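Local coordinates for protein amidohydrolase (Staphylococcus aureus, PDB 3NUR) that probably hydrolyses carbon-nitrogen bonds of linear amides, as a putative metal-dependent amidohydrolase with a TIM-barrel fold and no established substrate, at residues 163-168 / 173-178; 133-138 / 144-149; 230-235 / 249-254. One frame throughout, in Å; residues are numbered along the deposited sequence.

Interaction 1: residues 163-168 / 173-178; sequences GRAQDG and DKYDII
A165 and Y175 face each other with their CA atoms 9.2 Å apart, between a type I beta turn spanning A165 to G168 and the residues leading into helix 176-185. The contact belongs to a beta-alpha loop of the TIM barrel, the one that joins strand 159-162 to this helix. G168 N bonds back to A165 O at 3.1 Å and closes the turn. G168 has a positive phi of 126°, a backbone shape that suits glycine.

D167 stands on the turn and divides its carboxylate between two partners across the contact. Its OD2 takes a salt bridge from K174 NZ at 2.7 Å. The ammonium comes from the syn side, 16° out of the carboxylate plane. OD1 accepts from the hydroxyl of Y175. At 2.5 Å between Y175 OH and D167 OD1 this bond is very short, and its exact length is doubtful. OD1 lies at the edge of the Y175 ring, in its plane, while the carboxylate itself is turned 71° against the ring. A further weak bond runs from K174 NZ to Y175 OH at 3.2 Å.

A165 CB also packs against Y175 CZ at 3.5 Å. It approaches the ring obliquely. A165 and Y175 are buried, whereas D167 and K174 are exposed. Outside the two segments, the Y175 side chain also touches L170 and P140 of helix 140-152. K174 bends at its third torsion to bring NZ round to the carboxylate, and its CG sits 3.5 Å above the Y175 ring plane, offset toward the rim.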
loop_
_atom_site.group_PDB
_atom_site.type_symbol
_atom_site.label_atom_id
_atom_site.label_comp_id
_atom_site.label_asym_id
_atom_site.label_seq_id
_atom_site.Cartn_x
_atom_site.Cartn_y
_atom_site.Cartn_z
ATOM N N GLY A 163 0.751 -3.158 -8.164
ATOM C CA GLY A 163 1.454 -4.070 -9.057
ATOM C C GLY A 163 2.833 -3.614 -9.443
ATOM O O GLY A 163 3.612 -3.150 -8.603
ATOM N N ARG A 164 3.139 -3.766 -10.727
ATOM C CA ARG A 164 4.460 -3.475 -11.240
ATOM C C ARG A 164 4.387 -2.803 -12.612
ATOM O O ARG A 164 3.301 -2.617 -13.177
ATOM C CB ARG A 164 5.317 -4.774 -11.254
ATOM C CG ARG A 164 4.916 -5.795 -12.304
ATOM C CD ARG A 164 4.819 -7.229 -11.781
ATOM N NE ARG A 164 3.742 -7.448 -10.806
ATOM C CZ ARG A 164 2.479 -7.759 -11.105
ATOM N NH1 ARG A 164 1.599 -7.981 -10.141
ATOM N NH2 ARG A 164 2.082 -7.824 -12.370
ATOM N N ALA A 165 5.545 -2.457 -13.153
ATOM C CA ALA A 165 5.607 -1.841 -14.464
ATOM C C ALA A 165 5.399 -2.898 -15.572
ATOM O O ALA A 165 5.522 -4.102 -15.326
ATOM C CB ALA A 165 6.960 -1.160 -14.627
ATOM N N GLN A 166 5.106 -2.448 -16.801
ATOM C CA GLN A 166 4.911 -3.339 -17.954
ATOM C C GLN A 166 6.166 -4.179 -18.227
ATOM O O GLN A 166 6.058 -5.285 -18.758
ATOM C CB GLN A 166 4.528 -2.500 -19.199
ATOM C CG GLN A 166 3.982 -3.289 -20.380
ATOM C CD GLN A 166 3.596 -2.413 -21.556
ATOM O OE1 GLN A 166 2.501 -2.542 -22.118
ATOM N NE2 GLN A 166 4.489 -1.519 -21.978
ATOM N N ASP A 167 7.350 -3.673 -17.841
ATOM C CA ASP A 167 8.602 -4.392 -18.081
ATOM C C ASP A 167 9.221 -5.048 -16.835
ATOM O O ASP A 167 10.374 -5.478 -16.866
ATOM C CB ASP A 167 9.600 -3.490 -18.828
ATOM C CG ASP A 167 9.930 -2.186 -18.116
ATOM O OD1 ASP A 167 9.596 -2.056 -16.914
ATOM O OD2 ASP A 167 10.488 -1.286 -18.763
ATOM N N GLY A 168 8.454 -5.128 -15.755
ATOM C CA GLY A 168 8.933 -5.779 -14.543
ATOM C C GLY A 168 8.862 -4.970 -13.269
ATOM O O GLY A 168 8.102 -4.002 -13.159
ATOM N N ASP A 173 16.794 0.398 -12.862
ATOM C CA ASP A 173 17.375 1.750 -12.818
ATOM C C ASP A 173 16.433 2.884 -13.227
ATOM O O ASP A 173 16.427 3.923 -12.569
ATOM C CB ASP A 173 18.667 1.826 -13.649
ATOM C CG ASP A 173 19.842 1.024 -13.109
ATOM O OD1 ASP A 173 19.927 0.847 -11.875
ATOM O OD2 ASP A 173 20.695 0.609 -13.917
ATOM N N LYS A 174 15.640 2.693 -14.295
ATOM C CA LYS A 174 14.723 3.708 -14.835
ATOM C C LYS A 174 13.660 4.203 -13.838
ATOM O O LYS A 174 13.125 5.301 -14.033
ATOM C CB LYS A 174 14.078 3.231 -16.162
ATOM C CG LYS A 174 13.206 1.972 -15.995
ATOM C CD LYS A 174 12.635 1.379 -17.276
ATOM C CE LYS A 174 11.506 2.187 -17.857
ATOM N NZ LYS A 174 10.750 1.430 -18.884
ATOM N N TYR A 175 13.356 3.393 -12.778
ATOM C CA TYR A 175 12.354 3.733 -11.766
ATOM C C TYR A 175 12.952 4.371 -10.521
ATOM O O TYR A 175 12.206 4.862 -9.678
ATOM C CB TYR A 175 11.464 2.509 -11.428
ATOM C CG TYR A 175 10.851 1.899 -12.669
ATOM C CD1 TYR A 175 9.870 2.574 -13.390
ATOM C CD2 TYR A 175 11.287 0.668 -13.150
ATOM C CE1 TYR A 175 9.359 2.055 -14.580
ATOM C CE2 TYR A 175 10.759 0.122 -14.317
ATOM C CZ TYR A 175 9.799 0.820 -15.033
ATOM O OH TYR A 175 9.303 0.295 -16.205
ATOM N N ASP A 176 14.295 4.442 -10.434
ATOM C CA ASP A 176 14.982 5.034 -9.276
ATOM C C ASP A 176 14.434 6.432 -8.913
ATOM O O ASP A 176 14.237 6.714 -7.736
ATOM C CB ASP A 176 16.500 5.109 -9.532
ATOM C CG ASP A 176 17.265 5.548 -8.307
ATOM O OD1 ASP A 176 17.577 4.686 -7.466
ATOM O OD2 ASP A 176 17.500 6.746 -8.168
ATOM N N ILE A 177 14.126 7.261 -9.933
ATOM C CA ILE A 177 13.591 8.617 -9.777
ATOM C C ILE A 177 12.328 8.706 -8.897
ATOM O O ILE A 177 12.139 9.714 -8.205
ATOM C CB ILE A 177 13.402 9.301 -11.171
ATOM C CG1 ILE A 177 13.149 10.828 -11.064
ATOM C CG2 ILE A 177 12.340 8.610 -12.031
ATOM C CD1 ILE A 177 14.273 11.622 -10.382
ATOM N N ILE A 178 11.487 7.656 -8.913
ATOM C CA ILE A 178 10.249 7.626 -8.123
ATOM C C ILE A 178 10.594 7.577 -6.625
ATOM O O ILE A 178 10.020 8.337 -5.842
ATOM C CB ILE A 178 9.308 6.471 -8.588
ATOM C CG1 ILE A 178 8.849 6.699 -10.061
ATOM C CG2 ILE A 178 8.096 6.322 -7.631
ATOM C CD1 ILE A 178 8.164 5.455 -10.772
#

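Interaction 2: residues 133-138 / 144-149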
loop_
_atom_site.group_PDB
_atom_site.type_symbol
_atom_site.label_atom_id
_atom_site.label_comp_id
_atom_site.label_asym_id
_atom_site.label_seq_id
_atom_site.Cartn_x
_atom_site.Cartn_y
_atom_site.Cartn_z
ATOM N N ALA A 133 -1.140 9.679 -3.724
ATOM C CA ALA A 133 -1.030 9.873 -5.182
ATOM C C ALA A 133 -1.189 8.580 -5.981
ATOM O O ALA A 133 -0.767 7.505 -5.528
ATOM C CB ALA A 133 0.324 10.475 -5.502
ATOM N N THR A 134 -1.795 8.700 -7.171
ATOM C CA THR A 134 -1.923 7.649 -8.184
ATOM C C THR A 134 -0.950 8.093 -9.282
ATOM O O THR A 134 -1.043 9.226 -9.767
ATOM C CB THR A 134 -3.368 7.443 -8.641
ATOM O OG1 THR A 134 -4.148 7.105 -7.490
ATOM C CG2 THR A 134 -3.497 6.325 -9.685
ATOM N N LEU A 135 0.044 7.247 -9.586
ATOM C CA LEU A 135 1.136 7.626 -10.488
ATOM C C LEU A 135 1.224 6.844 -11.767
ATOM O O LEU A 135 1.104 5.631 -11.723
ATOM C CB LEU A 135 2.489 7.520 -9.759
ATOM C CG LEU A 135 2.610 8.255 -8.409
ATOM C CD1 LEU A 135 3.907 7.917 -7.740
ATOM C CD2 LEU A 135 2.454 9.769 -8.593
ATOM N N PRO A 136 1.579 7.497 -12.896
ATOM C CA PRO A 136 1.761 6.742 -14.147
ATOM C C PRO A 136 3.149 6.080 -14.167
ATOM O O PRO A 136 4.063 6.541 -14.842
ATOM C CB PRO A 136 1.590 7.825 -15.220
ATOM C CG PRO A 136 2.120 9.086 -14.563
ATOM C CD PRO A 136 1.790 8.957 -13.094
ATOM N N ILE A 137 3.320 4.996 -13.392
ATOM C CA ILE A 137 4.620 4.310 -13.224
ATOM C C ILE A 137 5.346 3.912 -14.518
ATOM O O ILE A 137 6.582 3.867 -14.540
ATOM C CB ILE A 137 4.559 3.151 -12.201
ATOM C CG1 ILE A 137 3.640 2.007 -12.702
ATOM C CG2 ILE A 137 4.171 3.694 -10.785
ATOM C CD1 ILE A 137 3.616 0.734 -11.857
ATOM N N ASN A 138 4.571 3.629 -15.578
ATOM C CA ASN A 138 5.113 3.257 -16.880
ATOM C C ASN A 138 5.787 4.427 -17.594
ATOM O O ASN A 138 6.484 4.214 -18.583
ATOM C CB ASN A 138 4.082 2.535 -17.727
ATOM C CG ASN A 138 3.751 1.169 -17.159
ATOM O OD1 ASN A 138 2.583 0.844 -16.848
ATOM N ND2 ASN A 138 4.795 0.388 -16.912
ATOM N N ALA A 144 7.322 10.945 -11.433
ATOM C CA ALA A 144 8.021 11.723 -10.403
ATOM C C ALA A 144 7.518 13.179 -10.361
ATOM O O ALA A 144 7.374 13.738 -9.282
ATOM C CB ALA A 144 9.533 11.678 -10.630
ATOM N N ARG A 145 7.212 13.779 -11.527
ATOM C CA ARG A 145 6.674 15.152 -11.586
ATOM C C ARG A 145 5.238 15.194 -11.038
ATOM O O ARG A 145 4.883 16.124 -10.309
ATOM C CB ARG A 145 6.711 15.698 -13.035
ATOM C CG ARG A 145 8.132 15.949 -13.560
ATOM C CD ARG A 145 8.168 16.832 -14.815
ATOM N NE ARG A 145 7.315 16.315 -15.888
ATOM C CZ ARG A 145 7.712 15.448 -16.818
ATOM N NH1 ARG A 145 8.964 15.009 -16.835
ATOM N NH2 ARG A 145 6.859 15.014 -17.737
ATOM N N GLU A 146 4.428 14.166 -11.340
ATOM C CA GLU A 146 3.057 14.079 -10.805
ATOM C C GLU A 146 3.075 13.841 -9.292
ATOM O O GLU A 146 2.212 14.341 -8.581
ATOM C CB GLU A 146 2.243 12.988 -11.516
ATOM C CG GLU A 146 0.780 12.887 -11.078
ATOM C CD GLU A 146 -0.104 14.117 -11.248
ATOM O OE1 GLU A 146 0.371 15.136 -11.804
ATOM O OE2 GLU A 146 -1.294 14.043 -10.867
ATOM N N PHE A 147 4.066 13.095 -8.813
ATOM C CA PHE A 147 4.260 12.839 -7.383
ATOM C C PHE A 147 4.495 14.176 -6.662
ATOM O O PHE A 147 3.847 14.458 -5.650
ATOM C CB PHE A 147 5.481 11.910 -7.170
ATOM C CG PHE A 147 5.550 11.100 -5.889
ATOM C CD1 PHE A 147 4.678 11.354 -4.832
ATOM C CD2 PHE A 147 6.476 10.070 -5.750
ATOM C CE1 PHE A 147 4.743 10.601 -3.645
ATOM C CE2 PHE A 147 6.533 9.309 -4.577
ATOM C CZ PHE A 147 5.671 9.583 -3.524
ATOM N N GLU A 148 5.425 14.986 -7.191
ATOM C CA GLU A 148 5.776 16.300 -6.649
ATOM C C GLU A 148 4.543 17.204 -6.655
ATOM O O GLU A 148 4.309 17.904 -5.658
ATOM C CB GLU A 148 6.946 16.925 -7.449
ATOM C CG GLU A 148 7.463 18.248 -6.878
ATOM C CD GLU A 148 6.773 19.523 -7.341
ATOM O OE1 GLU A 148 6.370 19.598 -8.525
ATOM O OE2 GLU A 148 6.654 20.460 -6.518
ATOM N N ARG A 149 3.751 17.176 -7.760
ATOM C CA ARG A 149 2.532 17.986 -7.890
ATOM C C ARG A 149 1.517 17.593 -6.813
ATOM O O ARG A 149 0.962 18.465 -6.162
ATOM C CB ARG A 149 1.914 17.857 -9.292
ATOM C CG ARG A 149 0.739 18.795 -9.519
ATOM C CD ARG A 149 0.121 18.608 -10.879
ATOM N NE ARG A 149 -0.758 17.442 -10.952
ATOM C CZ ARG A 149 -2.067 17.471 -10.732
ATOM N NH1 ARG A 149 -2.789 16.374 -10.869
ATOM N NH2 ARG A 149 -2.662 18.600 -10.360
#
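The F147 ring receives L135 on one face. CD1 of L135 lies 3.8 Å above the ring plane, offset toward the rim, in a CH-pi contact 25° off the ring normal. A133 CB comes to F147 CD1 at 4.5 Å, obliquely to the ring. The second flat group is the R149 guanidinium, which holds the E146 carboxylate at its edge.

L135 uses both branches. While CD1 covers the ring, CD2 rests on the helix backbone, 3.7 Å from F147 N. The chi1 of F147, -157°, turns its CG anti to the backbone N and leaves the ring beside L135. E146 meets the loop with its aliphatic part: CB approaches P136 CD at 4.4 Å. P136 is the centre of an inverse gamma turn.

R149 grips E146 side-on, with one nitrogen to each oxygen. NE reaches OE1 at 2.7 Å, nearly straight and in the guanidinium plane. NH1 reaches OE2 at 2.8 Å through the syn lone pair, and this bond is more bent.

The contact packs helix 140-152 against the loop that follows strand 129-131, within one beta-alpha unit of the barrel. A133 makes backbone bonds to G158 and L160. F147 also packs on T181 and A182 of helix 176-185, and P136 on helix 104-124. N115 of helix 104-124 gives hydrogen bonds to both T134 O and E146 OE2, and D116 forms a salt bridge with R149 NH2.

Across the two segments the contact is apolar, without a hydrogen bond. The buried carboxylate of E146 is met by R149 and N115, which would favour its charged form.

Interaction 3: residues 230-235 / 249-254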
loop_
_atom_site.group_PDB
_atom_site.type_symbol
_atom_site.label_atom_id
_atom_site.label_comp_id
_atom_site.label_asym_id
_atom_site.label_seq_id
_atom_site.Cartn_x
_atom_site.Cartn_y
_atom_site.Cartn_z
ATOM N N ILE A 230 7.638 -10.394 -3.068
ATOM C CA ILE A 230 8.844 -10.573 -3.891
ATOM C C ILE A 230 9.293 -9.208 -4.433
ATOM O O ILE A 230 10.490 -8.892 -4.390
ATOM C CB ILE A 230 8.596 -11.666 -4.977
ATOM C CG1 ILE A 230 8.488 -13.068 -4.306
ATOM C CG2 ILE A 230 9.664 -11.646 -6.095
ATOM C CD1 ILE A 230 8.017 -14.236 -5.231
ATOM N N HIS A 231 8.343 -8.383 -4.884
ATOM C CA HIS A 231 8.591 -7.042 -5.400
ATOM C C HIS A 231 9.249 -6.185 -4.303
ATOM O O HIS A 231 10.280 -5.578 -4.554
ATOM C CB HIS A 231 7.266 -6.393 -5.841
ATOM C CG HIS A 231 7.433 -5.166 -6.696
ATOM N ND1 HIS A 231 6.350 -4.586 -7.309
ATOM C CD2 HIS A 231 8.551 -4.474 -7.045
ATOM C CE1 HIS A 231 6.829 -3.559 -8.007
ATOM N NE2 HIS A 231 8.142 -3.434 -7.851
ATOM N N ALA A 232 8.700 -6.192 -3.075
ATOM C CA ALA A 232 9.298 -5.418 -1.989
ATOM C C ALA A 232 10.742 -5.892 -1.707
ATOM O O ALA A 232 11.599 -5.053 -1.490
ATOM C CB ALA A 232 8.439 -5.498 -0.729
ATOM N N ILE A 233 11.010 -7.221 -1.743
ATOM C CA ILE A 233 12.362 -7.761 -1.525
ATOM C C ILE A 233 13.311 -7.271 -2.620
ATOM O O ILE A 233 14.426 -6.894 -2.307
ATOM C CB ILE A 233 12.353 -9.304 -1.358
ATOM C CG1 ILE A 233 11.576 -9.686 -0.069
ATOM C CG2 ILE A 233 13.800 -9.846 -1.285
ATOM C CD1 ILE A 233 11.000 -11.150 -0.129
ATOM N N HIS A 234 12.860 -7.235 -3.892
ATOM C CA HIS A 234 13.678 -6.703 -4.992
ATOM C C HIS A 234 14.150 -5.278 -4.652
ATOM O O HIS A 234 15.306 -4.932 -4.885
ATOM C CB HIS A 234 12.841 -6.636 -6.285
ATOM C CG HIS A 234 12.949 -7.856 -7.133
ATOM N ND1 HIS A 234 13.693 -7.851 -8.304
ATOM C CD2 HIS A 234 12.371 -9.072 -6.983
ATOM C CE1 HIS A 234 13.558 -9.062 -8.823
ATOM N NE2 HIS A 234 12.780 -9.839 -8.059
ATOM N N LEU A 235 13.243 -4.461 -4.099
ATOM C CA LEU A 235 13.541 -3.067 -3.758
ATOM C C LEU A 235 14.648 -2.973 -2.712
ATOM O O LEU A 235 15.588 -2.208 -2.874
ATOM C CB LEU A 235 12.271 -2.325 -3.306
ATOM C CG LEU A 235 11.072 -2.326 -4.296
ATOM C CD1 LEU A 235 9.920 -1.470 -3.755
ATOM C CD2 LEU A 235 11.467 -1.809 -5.676
HETATM N N MSE A 249 8.497 2.668 3.156
HETATM C CA MSE A 249 7.459 2.069 2.348
HETATM C C MSE A 249 6.439 1.390 3.217
HETATM O O MSE A 249 6.737 1.112 4.380
HETATM C CB MSE A 249 8.059 1.191 1.264
HETATM C CG MSE A 249 8.644 2.135 0.193
HETATM SE SE MSE A 249 9.337 1.253 -1.171
HETATM C CE MSE A 249 7.619 0.665 -1.971
ATOM N N ILE A 250 5.212 1.214 2.703
ATOM C CA ILE A 250 4.141 0.542 3.439
ATOM C C ILE A 250 3.669 -0.668 2.614
ATOM O O ILE A 250 3.541 -0.581 1.395
ATOM C CB ILE A 250 2.943 1.482 3.767
ATOM C CG1 ILE A 250 3.417 2.872 4.300
ATOM C CG2 ILE A 250 2.000 0.796 4.772
ATOM C CD1 ILE A 250 2.325 3.965 4.258
ATOM N N ILE A 251 3.439 -1.796 3.289
ATOM C CA ILE A 251 2.898 -3.006 2.674
ATOM C C ILE A 251 1.770 -3.531 3.538
ATOM O O ILE A 251 1.847 -3.461 4.759
ATOM C CB ILE A 251 3.946 -4.089 2.367
ATOM C CG1 ILE A 251 4.780 -4.470 3.631
ATOM C CG2 ILE A 251 4.815 -3.680 1.129
ATOM C CD1 ILE A 251 5.861 -5.600 3.375
ATOM N N GLY A 252 0.741 -4.041 2.885
ATOM C CA GLY A 252 -0.445 -4.569 3.535
ATOM C C GLY A 252 -0.417 -6.063 3.722
ATOM O O GLY A 252 0.644 -6.689 3.661
ATOM N N HIS A 253 -1.598 -6.640 3.984
ATOM C CA HIS A 253 -1.804 -8.077 4.181
ATOM C C HIS A 253 -0.759 -8.702 5.087
ATOM O O HIS A 253 -0.225 -9.799 4.804
ATOM C CB HIS A 253 -1.955 -8.777 2.815
ATOM C CG HIS A 253 -2.931 -8.044 1.942
ATOM N ND1 HIS A 253 -2.511 -7.069 1.044
ATOM C CD2 HIS A 253 -4.281 -8.079 1.953
ATOM C CE1 HIS A 253 -3.623 -6.553 0.537
ATOM N NE2 HIS A 253 -4.708 -7.145 1.035
ATOM N N TRP A 254 -0.505 -8.008 6.227
ATOM C CA TRP A 254 0.429 -8.437 7.264
ATOM C C TRP A 254 1.883 -8.613 6.783
ATOM O O TRP A 254 2.651 -9.386 7.369
ATOM C CB TRP A 254 -0.109 -9.708 7.981
ATOM C CG TRP A 254 -1.373 -9.485 8.771
ATOM C CD1 TRP A 254 -2.574 -10.105 8.585
ATOM C CD2 TRP A 254 -1.535 -8.627 9.916
ATOM N NE1 TRP A 254 -3.483 -9.672 9.527
ATOM C CE2 TRP A 254 -2.866 -8.783 10.371
ATOM C CE3 TRP A 254 -0.675 -7.767 10.619
ATOM C CZ2 TRP A 254 -3.358 -8.107 11.493
ATOM C CZ3 TRP A 254 -1.182 -7.044 11.695
ATOM C CH2 TRP A 254 -2.507 -7.216 12.119
#
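M249 and L235 meet at the tips of their side chains, which cross at about a right angle. M249 is a selenomethionine here, with SE in place of sulfur. CB points toward helix 223-237. CG continues anti to the carbonyl carbon, with chi1 at -74°. Neither of the two atoms comes close to the helix segment. SE is the first to do so, 3.8 Å from L235 CD1. The chain then bends at chi3, 73°, and this turn brings the terminal methyl back over the same branch. CE lies 3.6 Å from L235 CD1. One leucine methyl therefore meets both end atoms of M249, while L235 CD2 stays farther off.

Two residues along the strand, I251 also points toward the helix. Its CG2 reaches A232 CB at 4.5 Å, a loose contact. The CA atoms of A232 and I251 are 8.3 Å apart. All four touching residues are buried, and no hydrogen bond crosses between the segments.

Neighbouring strands complete the layer. M249 also touches I189 and L191 of strand 189-192. F286 of strand 286-288 touches A232, M249 and I251. Backbone bonds join strand 249-251 to both of these strands.

Helix 223-237 lies in the connection between the parallel strands 189-192 and 249-251. Apolar packing of a helix on the outer side of its strand, as here, belongs to the beta-alpha-beta crossover from which a TIM barrel is built.

Interactions 1 and 2 each join a loop after a strand to the helix that follows. Interaction 3 instead packs a helix against the strand after it. Interactions 2 and 3 are buried and apolar across their segments, although interaction 2 carries a carboxylate-guanidinium pair within its helix. Interaction 1 is only partly buried and combines a salt bridge between exposed residues and a hydroxyl bond with a buried alanine-tyrosine contact. The first two adjoin: Y175 CE1 packs 3.3 Å from I137 O. Interaction 1 also meets interaction 3, where G163 O lies 3.3 Å from H231 CE1. Interactions 2 and 3 do not touch, with nearest atoms about 7 Å apart. Loop 163-168 touches both.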